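Long-range contacts in MW1564 protein (Staphylococcus aureus, PDB 3NTV), which is a putative caffeoyl-CoA O-methyltransferase, probably transferring a methyl group from S-adenosylmethionine to a hydroxyl of its substrate: residues K73-I78 against Y143-I148; S85-A90 against Y118-Q123; H97-E102 against Q123-E128. One frame throughout, in Å; residues are numbered along the deposited sequence. Where two conformers were deposited one is given.

Interaction 1: residues K73-I78 against Y143-I148; sequences KNILEI and YDMIFI
Asp144 grips the start of strand 74-78 with one carboxylate oxygen. Asp144 OD2 takes the backbone N of Lys73 at 2.8 Å, on the anti side, and that of Asn74 at 2.9 Å, from above the carboxylate plane; the two N-H groups arrive from opposite faces. In return Asp144 N binds Asn74 O at 2.8 Å. Beyond this clamp the parallel ladder is regular: Leu76 N donates to Met145 O, Phe147 N to Leu76 O, and Ile78 N to Phe147 O at 2.9 Å.

Leu76 CB sits over the centre of the Tyr143 ring, 3.8 Å from its centroid, a CH-pi contact. With CG beside the backbone N (chi1 -62°), the Tyr143 ring stands up from the sheet against strand 74-78, its CD1 3.5 Å from Ile75 C. The phenol OH is anchored on Val138 O. Further along, the side chains of Ile78 and Ile148 lie side by side, touching through their CG1 atoms.

Helix 57-70 packs on Ile75, Met145 and Phe147, while Tyr162 of helix 155-162 touches Leu76, Ile78 and Ile146. Two backbone donors on one oxygen would be expected to stabilise Asp144 as a carboxylate, tying it to the start of strand 74-78 in mid-sheet.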
loop_
_atom_site.group_PDB
_atom_site.type_symbol
_atom_site.label_atom_id
_atom_site.label_comp_id
_atom_site.label_asym_id
_atom_site.label_seq_id
_atom_site.Cartn_x
_atom_site.Cartn_y
_atom_site.Cartn_z
ATOM N N LYS A 73 8.418 -10.921 11.706
ATOM C CA LYS A 73 9.239 -10.965 12.899
ATOM C C LYS A 73 10.687 -10.597 12.593
ATOM O O LYS A 73 11.300 -9.911 13.395
ATOM C CB LYS A 73 9.185 -12.363 13.564
ATOM C CG LYS A 73 7.774 -12.790 14.041
ATOM C CD LYS A 73 7.134 -11.794 14.983
ATOM C CE LYS A 73 5.739 -12.243 15.367
ATOM N NZ LYS A 73 5.029 -11.199 16.152
ATOM N N ASN A 74 11.246 -11.089 11.470
ATOM C CA ASN A 74 12.658 -10.856 11.148
ATOM C C ASN A 74 12.760 -10.024 9.907
ATOM O O ASN A 74 12.293 -10.435 8.840
ATOM C CB ASN A 74 13.377 -12.199 10.927
ATOM C CG ASN A 74 13.602 -13.015 12.179
ATOM O OD1 ASN A 74 13.708 -12.499 13.299
ATOM N ND2 ASN A 74 13.842 -14.302 11.987
ATOM N N ILE A 75 13.397 -8.848 10.036
ATOM C CA ILE A 75 13.552 -7.916 8.916
ATOM C C ILE A 75 15.022 -7.730 8.580
ATOM O O ILE A 75 15.839 -7.565 9.486
ATOM C CB ILE A 75 12.897 -6.547 9.258
ATOM C CG1 ILE A 75 11.396 -6.728 9.576
ATOM C CG2 ILE A 75 13.077 -5.510 8.147
ATOM C CD1 ILE A 75 10.793 -5.565 10.351
ATOM N N LEU A 76 15.334 -7.643 7.279
ATOM C CA LEU A 76 16.689 -7.316 6.814
ATOM C C LEU A 76 16.572 -6.028 6.028
ATOM O O LEU A 76 15.788 -5.964 5.078
ATOM C CB LEU A 76 17.259 -8.439 5.918
ATOM C CG LEU A 76 18.638 -8.150 5.273
ATOM C CD1 LEU A 76 19.713 -7.993 6.326
ATOM C CD2 LEU A 76 19.023 -9.300 4.330
ATOM N N GLU A 77 17.335 -5.003 6.416
ATOM C CA GLU A 77 17.321 -3.713 5.729
ATOM C C GLU A 77 18.682 -3.459 5.136
ATOM O O GLU A 77 19.709 -3.718 5.784
ATOM C CB GLU A 77 17.036 -2.547 6.684
ATOM C CG GLU A 77 15.800 -2.647 7.546
ATOM C CD GLU A 77 15.667 -1.409 8.414
ATOM O OE1 GLU A 77 14.627 -0.729 8.318
ATOM O OE2 GLU A 77 16.637 -1.073 9.127
ATOM N N ILE A 78 18.702 -2.941 3.901
ATOM C CA ILE A 78 19.971 -2.624 3.256
ATOM C C ILE A 78 20.088 -1.106 3.275
ATOM O O ILE A 78 19.437 -0.404 2.488
ATOM C CB ILE A 78 20.105 -3.220 1.834
ATOM C CG1 ILE A 78 19.722 -4.732 1.750
ATOM C CG2 ILE A 78 21.502 -2.915 1.263
ATOM C CD1 ILE A 78 20.511 -5.706 2.560
ATOM N N TYR A 143 14.597 -14.496 7.025
ATOM C CA TYR A 143 13.876 -13.214 7.113
ATOM C C TYR A 143 12.470 -13.296 6.538
ATOM O O TYR A 143 12.192 -14.108 5.652
ATOM C CB TYR A 143 14.681 -12.088 6.429
ATOM C CG TYR A 143 16.015 -11.855 7.102
ATOM C CD1 TYR A 143 16.117 -11.051 8.239
ATOM C CD2 TYR A 143 17.167 -12.485 6.640
ATOM C CE1 TYR A 143 17.325 -10.929 8.934
ATOM C CE2 TYR A 143 18.386 -12.343 7.306
ATOM C CZ TYR A 143 18.455 -11.581 8.463
ATOM O OH TYR A 143 19.663 -11.434 9.104
ATOM N N ASP A 144 11.568 -12.473 7.100
ATOM C CA ASP A 144 10.179 -12.361 6.657
ATOM C C ASP A 144 9.998 -11.184 5.702
ATOM O O ASP A 144 9.020 -11.156 4.959
ATOM C CB ASP A 144 9.269 -12.155 7.860
ATOM C CG ASP A 144 9.392 -13.269 8.881
ATOM O OD1 ASP A 144 9.495 -14.448 8.462
ATOM O OD2 ASP A 144 9.452 -12.959 10.087
HETATM N N MSE A 145 10.947 -10.234 5.713
HETATM C CA MSE A 145 10.914 -9.020 4.879
HETATM C C MSE A 145 12.349 -8.527 4.650
HETATM O O MSE A 145 13.184 -8.571 5.562
HETATM C CB MSE A 145 10.083 -7.909 5.602
HETATM C CG MSE A 145 10.110 -6.547 4.905
HETATM SE SE MSE A 145 9.187 -5.230 6.016
HETATM C CE MSE A 145 7.375 -5.617 5.462
ATOM N N ILE A 146 12.610 -8.072 3.415
ATOM C CA ILE A 146 13.854 -7.429 3.019
ATOM C C ILE A 146 13.451 -6.017 2.563
ATOM O O ILE A 146 12.508 -5.863 1.772
ATOM C CB ILE A 146 14.624 -8.230 1.937
ATOM C CG1 ILE A 146 15.078 -9.606 2.511
ATOM C CG2 ILE A 146 15.850 -7.409 1.455
ATOM C CD1 ILE A 146 15.739 -10.575 1.522
ATOM N N PHE A 147 14.173 -5.002 3.037
ATOM C CA PHE A 147 13.889 -3.602 2.668
ATOM C C PHE A 147 15.078 -3.003 1.949
ATOM O O PHE A 147 16.170 -2.926 2.508
ATOM C CB PHE A 147 13.506 -2.819 3.930
ATOM C CG PHE A 147 13.054 -1.381 3.759
ATOM C CD1 PHE A 147 12.348 -0.984 2.625
ATOM C CD2 PHE A 147 13.232 -0.457 4.781
ATOM C CE1 PHE A 147 11.885 0.333 2.485
ATOM C CE2 PHE A 147 12.750 0.855 4.651
ATOM C CZ PHE A 147 12.075 1.236 3.503
ATOM N N ILE A 148 14.893 -2.658 0.670
ATOM C CA ILE A 148 15.963 -2.125 -0.198
ATOM C C ILE A 148 15.562 -0.782 -0.826
ATOM O O ILE A 148 14.379 -0.509 -0.989
ATOM C CB ILE A 148 16.213 -3.186 -1.329
ATOM C CG1 ILE A 148 16.793 -4.490 -0.771
ATOM C CG2 ILE A 148 17.125 -2.669 -2.459
ATOM C CD1 ILE A 148 16.579 -5.710 -1.823
#

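Interaction 2: residues S85-A90 against Y118-Q123; sequences SSMQFA and YHFENQ. With SO4 (sulfate ion), chain C.
The selenium of Met87, a selenomethionine in this model, lies in the angle between the side chains of Tyr118 and Phe120, in the loop that leads from helix 105-117 into the outer strand 124-128. Met87 SE stands 5.1 Å from the centroid of the Tyr118 ring and 5.0 Å from that of Phe120, oblique to both, so these are two Met-aromatic contacts made by one atom. Met87 SE is 4.0 Å from Tyr118 CB. A chi1 of -64° puts Met87 CG beside the backbone N, 3.7 Å from Phe120 CD2, and the straight chi2 (-177°) carries SE on to Tyr118; only the terminal methyl turns at chi3.

The helix meets Phe120 from one side of its ring: Met87 O stands over that face, offset toward the rim, and Ala90 CB comes in obliquely, 3.8 Å from Phe120 CD1. The ring therefore rests on one turn of helix 84-90, which follows the first strand of the Rossmann-like sheet. Gln123 closes the far end, its CB 3.9 Å from Ala90 CB.

The loop is bent into place by a Schellman motif that ends helix 105-117, with His119 in positive phi as its C-prime residue. Met87 also touches Asn114 and Leu115 of that helix.

Apart from this contact, Ser85 N donates at 2.7 Å to O1 of a sulfate, probably from the crystallisation liquor, which Val55, Ala81, Ile82 and Tyr84 also hold by backbone N. The pairing of helix and loop itself rests mainly on apolar and selenium-aromatic packing.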
loop_
_atom_site.group_PDB
_atom_site.type_symbol
_atom_site.label_atom_id
_atom_site.label_comp_id
_atom_site.label_asym_id
_atom_site.label_seq_id
_atom_site.Cartn_x
_atom_site.Cartn_y
_atom_site.Cartn_z
ATOM N N SER A 85 14.039 3.921 10.354
ATOM C CA SER A 85 13.109 2.862 9.967
ATOM C C SER A 85 13.255 1.625 10.832
ATOM O O SER A 85 12.231 1.027 11.177
ATOM C CB SER A 85 13.230 2.507 8.487
ATOM O OG SER A 85 14.542 2.039 8.240
ATOM N N SER A 86 14.511 1.269 11.200
ATOM C CA SER A 86 14.810 0.104 12.048
ATOM C C SER A 86 14.048 0.194 13.365
ATOM O O SER A 86 13.376 -0.744 13.757
ATOM C CB SER A 86 16.302 0.032 12.359
ATOM O OG SER A 86 17.086 0.118 11.186
HETATM N N MSE A 87 14.134 1.353 14.027
HETATM C CA MSE A 87 13.454 1.546 15.311
HETATM C C MSE A 87 11.943 1.612 15.154
HETATM O O MSE A 87 11.226 1.048 15.969
HETATM C CB MSE A 87 13.981 2.778 16.026
HETATM C CG MSE A 87 15.446 2.631 16.401
HETATM SE SE MSE A 87 16.103 4.169 17.399
HETATM C CE MSE A 87 15.960 5.454 16.031
ATOM N N GLN A 88 11.450 2.224 14.052
ATOM C CA GLN A 88 10.012 2.270 13.806
ATOM C C GLN A 88 9.455 0.854 13.647
ATOM O O GLN A 88 8.423 0.536 14.219
ATOM C CB GLN A 88 9.694 3.152 12.582
ATOM C CG GLN A 88 9.845 4.648 12.871
ATOM C CD GLN A 88 8.658 5.246 13.602
ATOM O OE1 GLN A 88 7.821 4.546 14.145
ATOM N NE2 GLN A 88 8.549 6.569 13.609
ATOM N N PHE A 89 10.179 -0.022 12.936
ATOM C CA PHE A 89 9.718 -1.407 12.772
ATOM C C PHE A 89 9.798 -2.166 14.101
ATOM O O PHE A 89 8.860 -2.883 14.447
ATOM C CB PHE A 89 10.545 -2.146 11.706
ATOM C CG PHE A 89 10.560 -1.527 10.318
ATOM C CD1 PHE A 89 9.484 -0.779 9.859
ATOM C CD2 PHE A 89 11.630 -1.738 9.457
ATOM C CE1 PHE A 89 9.481 -0.244 8.562
ATOM C CE2 PHE A 89 11.631 -1.189 8.172
ATOM C CZ PHE A 89 10.557 -0.443 7.742
ATOM N N ALA A 90 10.919 -2.019 14.835
ATOM C CA ALA A 90 11.093 -2.708 16.117
ATOM C C ALA A 90 10.058 -2.245 17.148
ATOM O O ALA A 90 9.662 -3.035 18.007
ATOM C CB ALA A 90 12.496 -2.470 16.652
ATOM N N TYR A 118 17.212 5.277 22.519
ATOM C CA TYR A 118 15.836 4.786 22.502
ATOM C C TYR A 118 15.647 3.340 22.957
ATOM O O TYR A 118 14.525 2.822 22.936
ATOM C CB TYR A 118 15.169 5.106 21.147
ATOM C CG TYR A 118 15.111 6.596 20.869
ATOM C CD1 TYR A 118 14.077 7.379 21.374
ATOM C CD2 TYR A 118 16.135 7.237 20.185
ATOM C CE1 TYR A 118 14.033 8.755 21.148
ATOM C CE2 TYR A 118 16.109 8.615 19.960
ATOM C CZ TYR A 118 15.064 9.372 20.460
ATOM O OH TYR A 118 15.037 10.729 20.237
ATOM N N HIS A 119 16.730 2.703 23.450
ATOM C CA HIS A 119 16.680 1.361 24.053
ATOM C C HIS A 119 16.253 0.257 23.080
ATOM O O HIS A 119 15.463 -0.601 23.443
ATOM C CB HIS A 119 15.789 1.372 25.336
ATOM C CG HIS A 119 16.100 2.532 26.242
ATOM N ND1 HIS A 119 17.314 2.630 26.891
ATOM C CD2 HIS A 119 15.359 3.629 26.534
ATOM C CE1 HIS A 119 17.273 3.769 27.573
ATOM N NE2 HIS A 119 16.116 4.407 27.392
ATOM N N PHE A 120 16.791 0.281 21.847
ATOM C CA PHE A 120 16.463 -0.737 20.851
ATOM C C PHE A 120 17.633 -1.653 20.509
ATOM O O PHE A 120 17.494 -2.418 19.568
ATOM C CB PHE A 120 15.922 -0.089 19.566
ATOM C CG PHE A 120 14.496 0.380 19.686
ATOM C CD1 PHE A 120 13.450 -0.536 19.742
ATOM C CD2 PHE A 120 14.198 1.738 19.723
ATOM C CE1 PHE A 120 12.121 -0.096 19.817
ATOM C CE2 PHE A 120 12.873 2.175 19.779
ATOM C CZ PHE A 120 11.850 1.257 19.842
ATOM N N GLU A 121 18.753 -1.623 21.285
ATOM C CA GLU A 121 19.941 -2.426 20.958
ATOM C C GLU A 121 19.752 -3.942 21.003
ATOM O O GLU A 121 20.534 -4.657 20.366
ATOM C CB GLU A 121 21.173 -2.023 21.783
ATOM C CG GLU A 121 21.656 -0.599 21.562
ATOM C CD GLU A 121 22.552 -0.120 22.694
ATOM O OE1 GLU A 121 22.146 -0.254 23.869
ATOM O OE2 GLU A 121 23.671 0.364 22.411
ATOM N N ASN A 122 18.713 -4.434 21.705
ATOM C CA ASN A 122 18.417 -5.861 21.737
ATOM C C ASN A 122 17.604 -6.292 20.508
ATOM O O ASN A 122 17.623 -7.466 20.154
ATOM C CB ASN A 122 17.648 -6.226 23.027
ATOM C CG ASN A 122 16.345 -5.497 23.211
ATOM O OD1 ASN A 122 16.244 -4.282 22.989
ATOM N ND2 ASN A 122 15.352 -6.205 23.754
ATOM N N GLN A 123 16.847 -5.365 19.888
ATOM C CA GLN A 123 16.026 -5.731 18.742
ATOM C C GLN A 123 16.687 -5.434 17.403
ATOM O O GLN A 123 16.304 -6.049 16.399
ATOM C CB GLN A 123 14.690 -4.973 18.775
ATOM C CG GLN A 123 13.769 -5.466 19.889
ATOM C CD GLN A 123 12.405 -4.857 19.747
ATOM O OE1 GLN A 123 11.599 -5.234 18.870
ATOM N NE2 GLN A 123 12.125 -3.893 20.583
HETATM S S SO4 C . 16.270 5.557 8.001
HETATM O O1 SO4 C . 15.980 4.186 8.485
HETATM O O2 SO4 C . 16.980 6.258 9.060
HETATM O O3 SO4 C . 17.131 5.464 6.794
HETATM O O4 SO4 C . 14.991 6.169 7.596
#

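Interaction 3: residues H97-E102 against Q123-E128; sequences HVTTIE and QVRIIE
Strands 97-102 and 124-128 are the two strands of a beta-alpha-beta unit whose crossover is helix 105-117, and they pair in parallel at one side of the sheet. The backbone ladder runs through the whole contact. Val98 N donates to Gln123 O, Arg125 N to Val98 O, Thr100 N to Arg125 O, Ile127 N to Thr100 O at 2.7 Å, and Glu102 N to Ile127 O. The segment axes diverge by 22°, in keeping with the twist of such a sheet.

On the face bearing Thr99, Ile101, Arg125 and Ile127, the polar centre is Thr99 OG1. Arg125 grips Thr99 OG1 side-on, NE at 2.9 Å and NH2 at 3.0 Å, and the oxygen lies close to the guanidinium plane. A bend at chi3 (77°) turns the otherwise extended arginine back alongside the threonine. His97 NE2 comes to Thr99 OG1 at 2.5 Å, too short to be taken at face value, and either could be the donor. Ring and guanidinium planes stand 76° apart, and His97 CE1 touches Arg125 CB at 4.0 Å. Two arginine nitrogens thus hold the threonine hydroxyl, with the histidine close by, while a salt bridge to Asp140 gives the arginine a second anchor.

The rest of this face is apolar: Thr99 CG2 packs on Ile127 CG1 at 3.6 Å and Ile101 CG1 on Ile127 CB, with Val138 of helix 135-138 against them. On the other face Val98 CB meets Val124 CG2 at 4.2 Å. There helix 105-117 lies against Val124 and Ile126. Strand 124-128 is the outermost strand on this side within the chain, and the arrangement is the parallel beta-alpha-beta crossover of Rossmann-fold methyltransferases.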
loop_
_atom_site.group_PDB
_atom_site.type_symbol
_atom_site.label_atom_id
_atom_site.label_comp_id
_atom_site.label_asym_id
_atom_site.label_seq_id
_atom_site.Cartn_x
_atom_site.Cartn_y
_atom_site.Cartn_z
ATOM N N HIS A 97 12.790 -8.420 15.161
ATOM C CA HIS A 97 14.231 -8.284 15.023
ATOM C C HIS A 97 14.512 -7.558 13.722
ATOM O O HIS A 97 13.970 -7.938 12.693
ATOM C CB HIS A 97 14.916 -9.678 14.973
ATOM C CG HIS A 97 16.329 -9.590 14.462
ATOM N ND1 HIS A 97 17.369 -9.225 15.297
ATOM C CD2 HIS A 97 16.795 -9.657 13.186
ATOM C CE1 HIS A 97 18.442 -9.135 14.520
ATOM N NE2 HIS A 97 18.137 -9.369 13.236
ATOM N N VAL A 98 15.460 -6.613 13.728
ATOM C CA VAL A 98 15.867 -5.950 12.495
ATOM C C VAL A 98 17.391 -6.059 12.372
ATOM O O VAL A 98 18.115 -5.686 13.307
ATOM C CB VAL A 98 15.450 -4.453 12.454
ATOM C CG1 VAL A 98 15.850 -3.814 11.112
ATOM C CG2 VAL A 98 13.947 -4.283 12.708
ATOM N N THR A 99 17.863 -6.556 11.224
ATOM C CA THR A 99 19.272 -6.540 10.869
ATOM C C THR A 99 19.394 -5.430 9.811
ATOM O O THR A 99 18.673 -5.463 8.797
ATOM C CB THR A 99 19.761 -7.891 10.339
ATOM O OG1 THR A 99 19.836 -8.798 11.440
ATOM C CG2 THR A 99 21.181 -7.795 9.756
ATOM N N THR A 100 20.283 -4.449 10.068
ATOM C CA THR A 100 20.505 -3.334 9.140
ATOM C C THR A 100 21.964 -3.284 8.710
ATOM O O THR A 100 22.854 -3.207 9.560
ATOM C CB THR A 100 20.059 -1.988 9.759
ATOM O OG1 THR A 100 18.763 -2.115 10.321
ATOM C CG2 THR A 100 20.017 -0.870 8.739
ATOM N N ILE A 101 22.204 -3.321 7.390
ATOM C CA ILE A 101 23.561 -3.244 6.834
ATOM C C ILE A 101 23.805 -1.801 6.440
ATOM O O ILE A 101 22.996 -1.220 5.700
ATOM C CB ILE A 101 23.752 -4.201 5.628
ATOM C CG1 ILE A 101 23.406 -5.670 5.996
ATOM C CG2 ILE A 101 25.175 -4.056 4.996
ATOM C CD1 ILE A 101 23.295 -6.643 4.759
ATOM N N GLU A 102 24.947 -1.245 6.858
ATOM C CA GLU A 102 25.304 0.114 6.497
ATOM C C GLU A 102 26.813 0.256 6.402
ATOM O O GLU A 102 27.542 -0.216 7.276
ATOM C CB GLU A 102 24.696 1.141 7.477
ATOM C CG GLU A 102 24.915 2.609 7.083
ATOM C CD GLU A 102 24.645 3.012 5.642
ATOM O OE1 GLU A 102 23.544 2.707 5.125
ATOM O OE2 GLU A 102 25.542 3.630 5.023
ATOM N N GLN A 123 16.847 -5.365 19.888
ATOM C CA GLN A 123 16.026 -5.731 18.742
ATOM C C GLN A 123 16.687 -5.434 17.403
ATOM O O GLN A 123 16.304 -6.049 16.399
ATOM C CB GLN A 123 14.690 -4.973 18.775
ATOM C CG GLN A 123 13.769 -5.466 19.889
ATOM C CD GLN A 123 12.405 -4.857 19.747
ATOM O OE1 GLN A 123 11.599 -5.234 18.870
ATOM N NE2 GLN A 123 12.125 -3.893 20.583
ATOM N N VAL A 124 17.616 -4.460 17.365
ATOM C CA VAL A 124 18.250 -4.045 16.111
ATOM C C VAL A 124 19.747 -4.335 16.115
ATOM O O VAL A 124 20.452 -3.935 17.041
ATOM C CB VAL A 124 17.982 -2.542 15.798
ATOM C CG1 VAL A 124 18.605 -2.104 14.458
ATOM C CG2 VAL A 124 16.487 -2.222 15.850
ATOM N N ARG A 125 20.224 -4.968 15.041
ATOM C CA ARG A 125 21.636 -5.297 14.847
ATOM C C ARG A 125 22.139 -4.480 13.660
ATOM O O ARG A 125 21.556 -4.560 12.575
ATOM C CB ARG A 125 21.732 -6.818 14.568
ATOM C CG ARG A 125 23.026 -7.338 13.977
ATOM C CD ARG A 125 23.028 -8.863 13.958
ATOM N NE ARG A 125 22.220 -9.454 12.877
ATOM C CZ ARG A 125 22.360 -10.716 12.482
ATOM N NH1 ARG A 125 23.265 -11.499 13.053
ATOM N NH2 ARG A 125 21.603 -11.199 11.506
ATOM N N ILE A 126 23.221 -3.720 13.850
ATOM C CA ILE A 126 23.829 -2.949 12.766
ATOM C C ILE A 126 25.011 -3.752 12.274
ATOM O O ILE A 126 25.910 -4.068 13.059
ATOM C CB ILE A 126 24.266 -1.519 13.219
ATOM C CG1 ILE A 126 23.055 -0.698 13.695
ATOM C CG2 ILE A 126 25.040 -0.780 12.066
ATOM C CD1 ILE A 126 23.421 0.560 14.469
ATOM N N ILE A 127 25.019 -4.068 10.976
ATOM C CA ILE A 127 26.114 -4.801 10.353
ATOM C C ILE A 127 26.913 -3.729 9.602
ATOM O O ILE A 127 26.400 -3.101 8.679
ATOM C CB ILE A 127 25.591 -5.946 9.422
ATOM C CG1 ILE A 127 24.696 -6.953 10.183
ATOM C CG2 ILE A 127 26.762 -6.667 8.696
ATOM C CD1 ILE A 127 25.390 -7.784 11.317
ATOM N N GLU A 128 28.159 -3.514 9.993
ATOM C CA GLU A 128 28.972 -2.463 9.386
ATOM C C GLU A 128 29.773 -2.946 8.192
ATOM O O GLU A 128 30.564 -3.874 8.311
ATOM C CB GLU A 128 29.917 -1.888 10.440
ATOM C CG GLU A 128 29.179 -1.329 11.643
ATOM C CD GLU A 128 30.100 -0.850 12.740
ATOM O OE1 GLU A 128 31.155 -0.254 12.423
ATOM O OE2 GLU A 128 29.727 -1.009 13.922
#

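How the interactions relate
Interactions 1 and 3 are two strand pairings of one parallel run, 143-149, 74-78, 97-102, 124-128, separated by the pairing of 74-78 with 97-102. Interaction 1 is buried at the centre; interaction 3, nearer the rim, is partly buried and brings in a charged guanidinium. Interaction 2 is also buried but packs a helix and a loop through side chains, without a strand ladder. It shares Gln123 with interaction 3. In the conformers given, Glu77 of interaction 1 brings OE1 toward Ser85 OG and OE2 toward Thr100 OG1; since Glu77 and Thr100 each have two conformers, these links between sheet and helix are tentative.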